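Local coordinates for TonB-dependent siderophore receptor (Pseudomonas aeruginosa 39016, PDB 5NEC), which probably imports iron-siderophore complexes, and can be a route for siderophore-drug conjugates, across the outer membrane with energy from TonB, at residues 216-221 / 226-231; 287-292 / 297-302. All coordinates share one frame; numbering follows the deposited sequence.

Contact 1: residues 216-221 / 226-231; sequences SLTFGL and RVTVSH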
ATOM      1  N   SER A 216       2.186  16.575  16.043  1.00 46.54           N
ATOM      2  CA  SER A 216       3.007  17.282  15.086  1.00 47.14           C
ATOM      3  C   SER A 216       3.160  18.773  15.490  1.00 48.28           C
ATOM      4  O   SER A 216       2.208  19.406  15.951  1.00 46.98           O
ATOM      5  CB  SER A 216       2.347  17.162  13.730  1.00 47.74           C
ATOM      6  OG  SER A 216       3.201  17.622  12.725  1.00 50.61           O
ATOM      7  N   LEU A 217       4.371  19.304  15.346  1.00 48.86           N
ATOM      8  CA  LEU A 217       4.700  20.696  15.660  1.00 49.14           C
ATOM      9  C   LEU A 217       5.454  21.280  14.498  1.00 49.65           C
ATOM     10  O   LEU A 217       6.373  20.659  14.008  1.00 50.02           O
ATOM     11  CB  LEU A 217       5.619  20.780  16.868  1.00 49.87           C
ATOM     12  CG  LEU A 217       4.980  20.652  18.243  1.00 51.76           C
ATOM     13  CD1 LEU A 217       6.054  20.542  19.305  1.00 53.47           C
ATOM     14  CD2 LEU A 217       4.100  21.855  18.542  1.00 53.20           C
ATOM     15  N   THR A 218       5.088  22.480  14.072  1.00 50.97           N
ATOM     16  CA  THR A 218       5.823  23.158  13.022  1.00 52.37           C
ATOM     17  C   THR A 218       6.116  24.598  13.482  1.00 51.22           C
ATOM     18  O   THR A 218       5.302  25.207  14.184  1.00 51.58           O
ATOM     19  CB  THR A 218       5.047  23.083  11.696  1.00 54.60           C
ATOM     20  OG1 THR A 218       5.959  23.236  10.610  1.00 57.71           O
ATOM     21  CG2 THR A 218       3.968  24.179  11.609  1.00 55.96           C
ATOM     22  N   PHE A 219       7.297  25.108  13.127  1.00 49.92           N
ATOM     23  CA  PHE A 219       7.779  26.430  13.563  1.00 47.69           C
ATOM     24  C   PHE A 219       8.309  27.182  12.370  1.00 48.63           C
ATOM     25  O   PHE A 219       8.816  26.578  11.424  1.00 46.04           O
ATOM     26  CB  PHE A 219       8.926  26.321  14.580  1.00 47.59           C
ATOM     27  CG  PHE A 219       8.578  25.571  15.844  1.00 46.52           C
ATOM     28  CD1 PHE A 219       8.774  24.202  15.940  1.00 46.28           C
ATOM     29  CD2 PHE A 219       8.100  26.244  16.945  1.00 46.65           C
ATOM     30  CE1 PHE A 219       8.448  23.515  17.108  1.00 47.36           C
ATOM     31  CE2 PHE A 219       7.785  25.578  18.119  1.00 47.04           C
ATOM     32  CZ  PHE A 219       7.942  24.210  18.201  1.00 46.88           C
ATOM     33  N   GLY A 220       8.226  28.513  12.439  1.00 51.58           N
ATOM     34  CA  GLY A 220       8.720  29.390  11.388  1.00 51.77           C
ATOM     35  C   GLY A 220       7.798  29.450  10.187  1.00 53.15           C
ATOM     36  O   GLY A 220       8.283  29.566   9.055  1.00 51.07           O
ATOM     37  N   LEU A 221       6.481  29.384  10.425  1.00 54.56           N
ATOM     38  CA  LEU A 221       5.485  29.512   9.347  1.00 56.81           C
ATOM     39  C   LEU A 221       5.663  30.829   8.585  1.00 58.84           C
ATOM     40  O   LEU A 221       5.822  31.884   9.192  1.00 60.46           O
ATOM     41  CB  LEU A 221       4.061  29.449   9.911  1.00 57.33           C
ATOM     42  CG  LEU A 221       3.619  28.076  10.444  1.00 56.88           C
ATOM     43  CD1 LEU A 221       2.304  28.181  11.208  1.00 57.82           C
ATOM     44  CD2 LEU A 221       3.504  27.068   9.317  1.00 57.16           C
ATOM     45  N   ARG A 226      12.314  26.844   8.580  1.00 52.50           N
ATOM     46  CA  ARG A 226      11.177  26.044   9.048  1.00 50.79           C
ATOM     47  C   ARG A 226      11.682  24.769   9.732  1.00 48.81           C
ATOM     48  O   ARG A 226      12.586  24.093   9.238  1.00 48.43           O
ATOM     49  CB  ARG A 226      10.266  25.693   7.872  1.00 50.62           C
ATOM     50  CG  ARG A 226       9.716  26.930   7.155  1.00 52.93           C
ATOM     51  CD  ARG A 226       9.058  26.650   5.803  1.00 53.46           C
ATOM     52  NE  ARG A 226       9.995  26.299   4.723  1.00 53.76           N
ATOM     53  CZ  ARG A 226      10.876  27.134   4.154  1.00 54.51           C
ATOM     54  NH1 ARG A 226      11.673  26.748   3.162  1.00 53.98           N
ATOM     55  NH2 ARG A 226      10.991  28.378   4.579  1.00 58.17           N
ATOM     56  N   VAL A 227      11.101  24.466  10.881  1.00 47.95           N
ATOM     57  CA  VAL A 227      11.421  23.280  11.646  1.00 48.24           C
ATOM     58  C   VAL A 227      10.123  22.544  11.925  1.00 47.34           C
ATOM     59  O   VAL A 227       9.186  23.139  12.450  1.00 45.61           O
ATOM     60  CB  VAL A 227      12.133  23.631  12.973  1.00 49.34           C
ATOM     61  CG1 VAL A 227      12.371  22.389  13.829  1.00 49.47           C
ATOM     62  CG2 VAL A 227      13.460  24.318  12.682  1.00 49.71           C
ATOM     63  N   THR A 228      10.082  21.258  11.566  1.00 48.12           N
ATOM     64  CA  THR A 228       8.938  20.395  11.846  1.00 48.30           C
ATOM     65  C   THR A 228       9.368  19.151  12.627  1.00 48.76           C
ATOM     66  O   THR A 228      10.400  18.551  12.332  1.00 48.20           O
ATOM     67  CB  THR A 228       8.188  19.996  10.563  1.00 48.07           C
ATOM     68  OG1 THR A 228       7.769  21.175   9.861  1.00 48.68           O
ATOM     69  CG2 THR A 228       6.950  19.195  10.908  1.00 48.69           C
ATOM     70  N   VAL A 229       8.551  18.783  13.613  1.00 49.78           N
ATOM     71  CA  VAL A 229       8.742  17.614  14.459  1.00 51.77           C
ATOM     72  C   VAL A 229       7.426  16.815  14.488  1.00 51.32           C
ATOM     73  O   VAL A 229       6.405  17.340  14.915  1.00 50.05           O
ATOM     74  CB  VAL A 229       9.144  18.026  15.917  1.00 52.79           C
ATOM     75  CG1 VAL A 229       9.232  16.812  16.843  1.00 54.57           C
ATOM     76  CG2 VAL A 229      10.479  18.744  15.925  1.00 52.83           C
ATOM     77  N   SER A 230       7.474  15.554  14.066  1.00 50.49           N
ATOM     78  CA  SER A 230       6.305  14.673  14.046  1.00 50.99           C
ATOM     79  C   SER A 230       6.581  13.391  14.787  1.00 49.55           C
ATOM     80  O   SER A 230       7.683  12.867  14.745  1.00 48.31           O
ATOM     81  CB  SER A 230       5.924  14.329  12.614  1.00 52.00           C
ATOM     82  OG  SER A 230       5.423  15.503  11.986  1.00 59.56           O
ATOM     83  N   HIS A 231       5.571  12.881  15.465  1.00 48.53           N
ATOM     84  CA  HIS A 231       5.610  11.533  15.939  1.00 48.91           C
ATOM     85  C   HIS A 231       4.359  10.813  15.449  1.00 48.31           C
ATOM     86  O   HIS A 231       3.290  11.423  15.352  1.00 47.05           O
ATOM     87  CB  HIS A 231       5.747  11.455  17.461  1.00 52.32           C
ATOM     88  CG  HIS A 231       6.134  10.090  17.937  1.00 56.13           C
ATOM     89  ND1 HIS A 231       7.449   9.691  18.057  1.00 59.53           N
ATOM     90  CD2 HIS A 231       5.385   8.998  18.218  1.00 56.82           C
ATOM     91  CE1 HIS A 231       7.488   8.423  18.433  1.00 59.98           C
ATOM     92  NE2 HIS A 231       6.248   7.980  18.532  1.00 57.13           N
TER
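Thr218 and Thr228 share a hydrogen bond between their hydroxyls, OG1 to OG1 at 2.8 Å, across a non-hydrogen-bonded antiparallel pair. The two hydroxyls are placed by different rotations: Thr218 swings OG1 opposite its own backbone N (chi1 -156°), whereas Thr228 keeps OG1 beside its N (chi1 -57°), and the oxygens meet over the gap, on the face of Ser216 and Ser230. One pair further along, Ser216 OG and Ser230 OG repeat the link more loosely at 3.2 Å, and Gln153 and Ala154 add weak hydrogen bonds to Ser216 OG. Main-chain bonds fix the register: Leu217 N to Val229 O and Val229 N to Leu217 O are both 2.9 Å, while at the turn end Phe219 N to Val227 O is 2.8 Å but Val227 N to Phe219 O stretches to 3.2 Å, tilted out of the carbonyl plane. This is a beta hairpin of the transmembrane barrel of a TonB-dependent receptor, strand 206-219 turning into strand 225-238. On the face of Leu217, Phe219, Val227 and Val229 the cross-strand packing is light, Phe219 CB lying 4.5 Å from Val227 CB. The Phe219 ring turns an edge to Val227 O; Leu217 and Phe219 also lean on Phe182. Just past the end of strand 206-219, Gly220 O lies 3.6 Å from Arg226 CG.

Contact 2: residues 287-292 / 297-302; sequences TVEHDL and TIRNTS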
ATOM      1  N   THR A 287      12.382  17.588  10.561  1.00 48.96           N
ATOM      2  CA  THR A 287      12.702  18.195   9.266  1.00 51.01           C
ATOM      3  C   THR A 287      13.119  19.657   9.480  1.00 52.04           C
ATOM      4  O   THR A 287      12.366  20.421  10.081  1.00 52.42           O
ATOM      5  CB  THR A 287      11.483  18.108   8.312  1.00 51.73           C
ATOM      6  OG1 THR A 287      11.051  16.745   8.218  1.00 52.93           O
ATOM      7  CG2 THR A 287      11.839  18.579   6.919  1.00 52.27           C
ATOM      8  N   VAL A 288      14.309  20.033   9.000  1.00 51.62           N
ATOM      9  CA  VAL A 288      14.795  21.423   9.027  1.00 53.07           C
ATOM     10  C   VAL A 288      14.980  21.928   7.587  1.00 54.66           C
ATOM     11  O   VAL A 288      15.707  21.313   6.812  1.00 53.02           O
ATOM     12  CB  VAL A 288      16.126  21.545   9.802  1.00 53.48           C
ATOM     13  CG1 VAL A 288      16.616  22.999   9.821  1.00 54.47           C
ATOM     14  CG2 VAL A 288      15.952  21.034  11.226  1.00 52.57           C
ATOM     15  N   GLU A 289      14.308  23.025   7.233  1.00 56.95           N
ATOM     16  CA  GLU A 289      14.434  23.664   5.912  1.00 61.16           C
ATOM     17  C   GLU A 289      14.966  25.080   6.068  1.00 60.88           C
ATOM     18  O   GLU A 289      14.562  25.797   6.982  1.00 59.89           O
ATOM     19  CB  GLU A 289      13.084  23.780   5.221  1.00 64.06           C
ATOM     20  CG  GLU A 289      12.683  22.602   4.377  1.00 67.46           C
ATOM     21  CD  GLU A 289      11.437  22.907   3.567  1.00 72.15           C
ATOM     22  OE1 GLU A 289      10.440  23.387   4.162  1.00 76.79           O
ATOM     23  OE2 GLU A 289      11.451  22.688   2.333  1.00 74.54           O
ATOM     24  N   HIS A 290      15.839  25.488   5.157  1.00 58.84           N
ATOM     25  CA  HIS A 290      16.347  26.850   5.135  1.00 59.43           C
ATOM     26  C   HIS A 290      16.503  27.333   3.700  1.00 58.60           C
ATOM     27  O   HIS A 290      17.170  26.685   2.897  1.00 60.02           O
ATOM     28  CB  HIS A 290      17.697  26.949   5.877  1.00 59.50           C
ATOM     29  CG  HIS A 290      18.308  28.317   5.826  1.00 61.93           C
ATOM     30  ND1 HIS A 290      17.698  29.430   6.377  1.00 62.34           N
ATOM     31  CD2 HIS A 290      19.456  28.755   5.266  1.00 62.65           C
ATOM     32  CE1 HIS A 290      18.451  30.490   6.164  1.00 61.65           C
ATOM     33  NE2 HIS A 290      19.527  30.108   5.498  1.00 62.92           N
ATOM     34  N   ASP A 291      15.917  28.479   3.384  1.00 58.89           N
ATOM     35  CA  ASP A 291      16.135  29.114   2.071  1.00 58.66           C
ATOM     36  C   ASP A 291      17.478  29.872   2.062  1.00 58.74           C
ATOM     37  O   ASP A 291      17.648  30.867   2.765  1.00 60.36           O
ATOM     38  CB  ASP A 291      14.944  30.008   1.720  1.00 57.42           C
ATOM     39  CG  ASP A 291      13.626  29.231   1.705  1.00 58.06           C
ATOM     40  OD1 ASP A 291      13.653  27.991   1.530  1.00 59.69           O
ATOM     41  OD2 ASP A 291      12.553  29.825   1.879  1.00 57.58           O
ATOM     42  N   LEU A 292      18.449  29.342   1.322  1.00 58.42           N
ATOM     43  CA  LEU A 292      19.771  29.938   1.225  1.00 59.01           C
ATOM     44  C   LEU A 292      19.765  31.173   0.344  1.00 59.80           C
ATOM     45  O   LEU A 292      20.493  32.130   0.615  1.00 59.98           O
ATOM     46  CB  LEU A 292      20.767  28.943   0.639  1.00 58.33           C
ATOM     47  CG  LEU A 292      21.077  27.741   1.508  1.00 59.68           C
ATOM     48  CD1 LEU A 292      21.735  26.679   0.646  1.00 59.53           C
ATOM     49  CD2 LEU A 292      21.990  28.133   2.656  1.00 60.08           C
ATOM     50  N   THR A 297      16.914  26.069  -1.680  1.00 57.68           N
ATOM     51  CA  THR A 297      16.532  25.597  -0.346  1.00 57.09           C
ATOM     52  C   THR A 297      17.354  24.360   0.030  1.00 56.12           C
ATOM     53  O   THR A 297      17.529  23.452  -0.780  1.00 55.25           O
ATOM     54  CB  THR A 297      15.030  25.233  -0.287  1.00 57.49           C
ATOM     55  OG1 THR A 297      14.246  26.391  -0.611  1.00 58.84           O
ATOM     56  CG2 THR A 297      14.629  24.734   1.110  1.00 57.03           C
ATOM     57  N   ILE A 298      17.871  24.360   1.256  1.00 55.24           N
ATOM     58  CA  ILE A 298      18.545  23.199   1.833  1.00 53.78           C
ATOM     59  C   ILE A 298      17.639  22.594   2.893  1.00 52.22           C
ATOM     60  O   ILE A 298      16.995  23.310   3.654  1.00 50.94           O
ATOM     61  CB  ILE A 298      19.948  23.518   2.415  1.00 54.66           C
ATOM     62  CG1 ILE A 298      20.666  22.216   2.775  1.00 54.88           C
ATOM     63  CG2 ILE A 298      19.892  24.424   3.647  1.00 54.54           C
ATOM     64  CD1 ILE A 298      22.112  22.400   3.157  1.00 55.68           C
ATOM     65  N   ARG A 299      17.598  21.265   2.931  1.00 52.85           N
ATOM     66  CA  ARG A 299      16.657  20.531   3.784  1.00 52.61           C
ATOM     67  C   ARG A 299      17.343  19.320   4.402  1.00 49.37           C
ATOM     68  O   ARG A 299      18.056  18.593   3.708  1.00 49.58           O
ATOM     69  CB  ARG A 299      15.485  20.102   2.935  1.00 55.16           C
ATOM     70  CG  ARG A 299      14.351  19.392   3.646  1.00 57.93           C
ATOM     71  CD  ARG A 299      13.648  18.540   2.613  1.00 61.95           C
ATOM     72  NE  ARG A 299      12.350  18.084   3.071  1.00 66.84           N
ATOM     73  CZ  ARG A 299      11.178  18.643   2.765  1.00 72.47           C
ATOM     74  NH1 ARG A 299      11.099  19.742   1.998  1.00 74.59           N
ATOM     75  NH2 ARG A 299      10.059  18.109   3.269  1.00 74.64           N
ATOM     76  N   ASN A 300      17.168  19.136   5.709  1.00 47.16           N
ATOM     77  CA  ASN A 300      17.654  17.940   6.398  1.00 45.86           C
ATOM     78  C   ASN A 300      16.487  17.278   7.086  1.00 44.45           C
ATOM     79  O   ASN A 300      15.703  17.939   7.736  1.00 43.65           O
ATOM     80  CB  ASN A 300      18.752  18.257   7.411  1.00 45.21           C
ATOM     81  CG  ASN A 300      19.478  17.014   7.881  1.00 45.52           C
ATOM     82  OD1 ASN A 300      20.488  16.621   7.315  1.00 45.47           O
ATOM     83  ND2 ASN A 300      18.942  16.367   8.906  1.00 46.52           N
ATOM     84  N   THR A 301      16.390  15.964   6.935  1.00 45.25           N
ATOM     85  CA  THR A 301      15.334  15.176   7.523  1.00 45.33           C
ATOM     86  C   THR A 301      15.965  14.020   8.278  1.00 44.28           C
ATOM     87  O   THR A 301      16.833  13.323   7.757  1.00 42.27           O
ATOM     88  CB  THR A 301      14.388  14.642   6.439  1.00 47.21           C
ATOM     89  OG1 THR A 301      13.866  15.750   5.697  1.00 51.30           O
ATOM     90  CG2 THR A 301      13.210  13.844   7.049  1.00 47.06           C
ATOM     91  N   SER A 302      15.528  13.837   9.518  1.00 44.24           N
ATOM     92  CA  SER A 302      15.961  12.732  10.345  1.00 44.31           C
ATOM     93  C   SER A 302      14.741  11.940  10.728  1.00 44.14           C
ATOM     94  O   SER A 302      13.764  12.516  11.195  1.00 41.76           O
ATOM     95  CB  SER A 302      16.658  13.249  11.596  1.00 44.49           C
ATOM     96  OG  SER A 302      17.749  14.049  11.206  1.00 44.47           O
TER
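Glu289 and Arg299 form a salt bridge, OE2 to NH1 at 3.0 Å, across a non-hydrogen-bonded pair of the beta hairpin made by strands 276-291 and 296-316, neighbouring staves of the receptor's barrel. The face that carries them is the closely packed one. The two side chains run alongside each other, pointing the same way, and their CG atoms come within 3.7 Å before the charged ends meet. Carboxylate and guanidinium planes stand 65° apart, and the bridge uses one oxygen and one nitrogen; Glu289 OE1 is held by Arg226 NE. The methyl CG2 of Thr287 reaches between neighbours, 3.7 Å from Thr301 OG1 and 3.9 Å from Arg299 NE; it is placed there by a chi1 of -54°, which sets CG2 opposite the backbone N. Phe349 of strand 327-354 packs against Glu289, Thr297 and Arg299 from the next strand.

The face bearing Val288, His290, Ile298 and Asn300 is more open, and Val288 lies on the surface. Here Leu292 crosses Ile298, with CD1 4.0 Å from CB, and Ile298 CG2 approaches His290 CB at the same distance. The polar ends here bond to the flanking strands, His290 ND1 to Thr225 OG1 on one side, Asn300 to Thr346 and Asn344 on the other. Back on the packed face, Asp291 OD1, which also takes a salt bridge from Arg226, accepts from Thr297 OG1 at 2.7 Å, the hydroxyl arriving from above the carboxylate plane.

How the contacts relate
Contacts 1 and 2 are successive hairpins of one barrel wall, their centres 12 Å apart, and they illustrate how neighbouring hairpins are stitched into a continuous surface. The seam runs between strands 225-238 and 276-291, where Thr228 O and Thr287 N lie 2.8 Å apart, probably as a hydrogen bond. Arg226 of contact 1 spans the same seam with its side chain, its NH1 bridging to Asp291 OD1 at 2.9 Å and its NE to Glu289 OE1. Glu289 lies between Arg226 and Arg299, so a chain of charges runs over three strands, while Asp291 is also bonded to the hydroxyl of Thr297. A bound C8E molecule lies about 8 Å from the Asn300 side chain and touches Ser302.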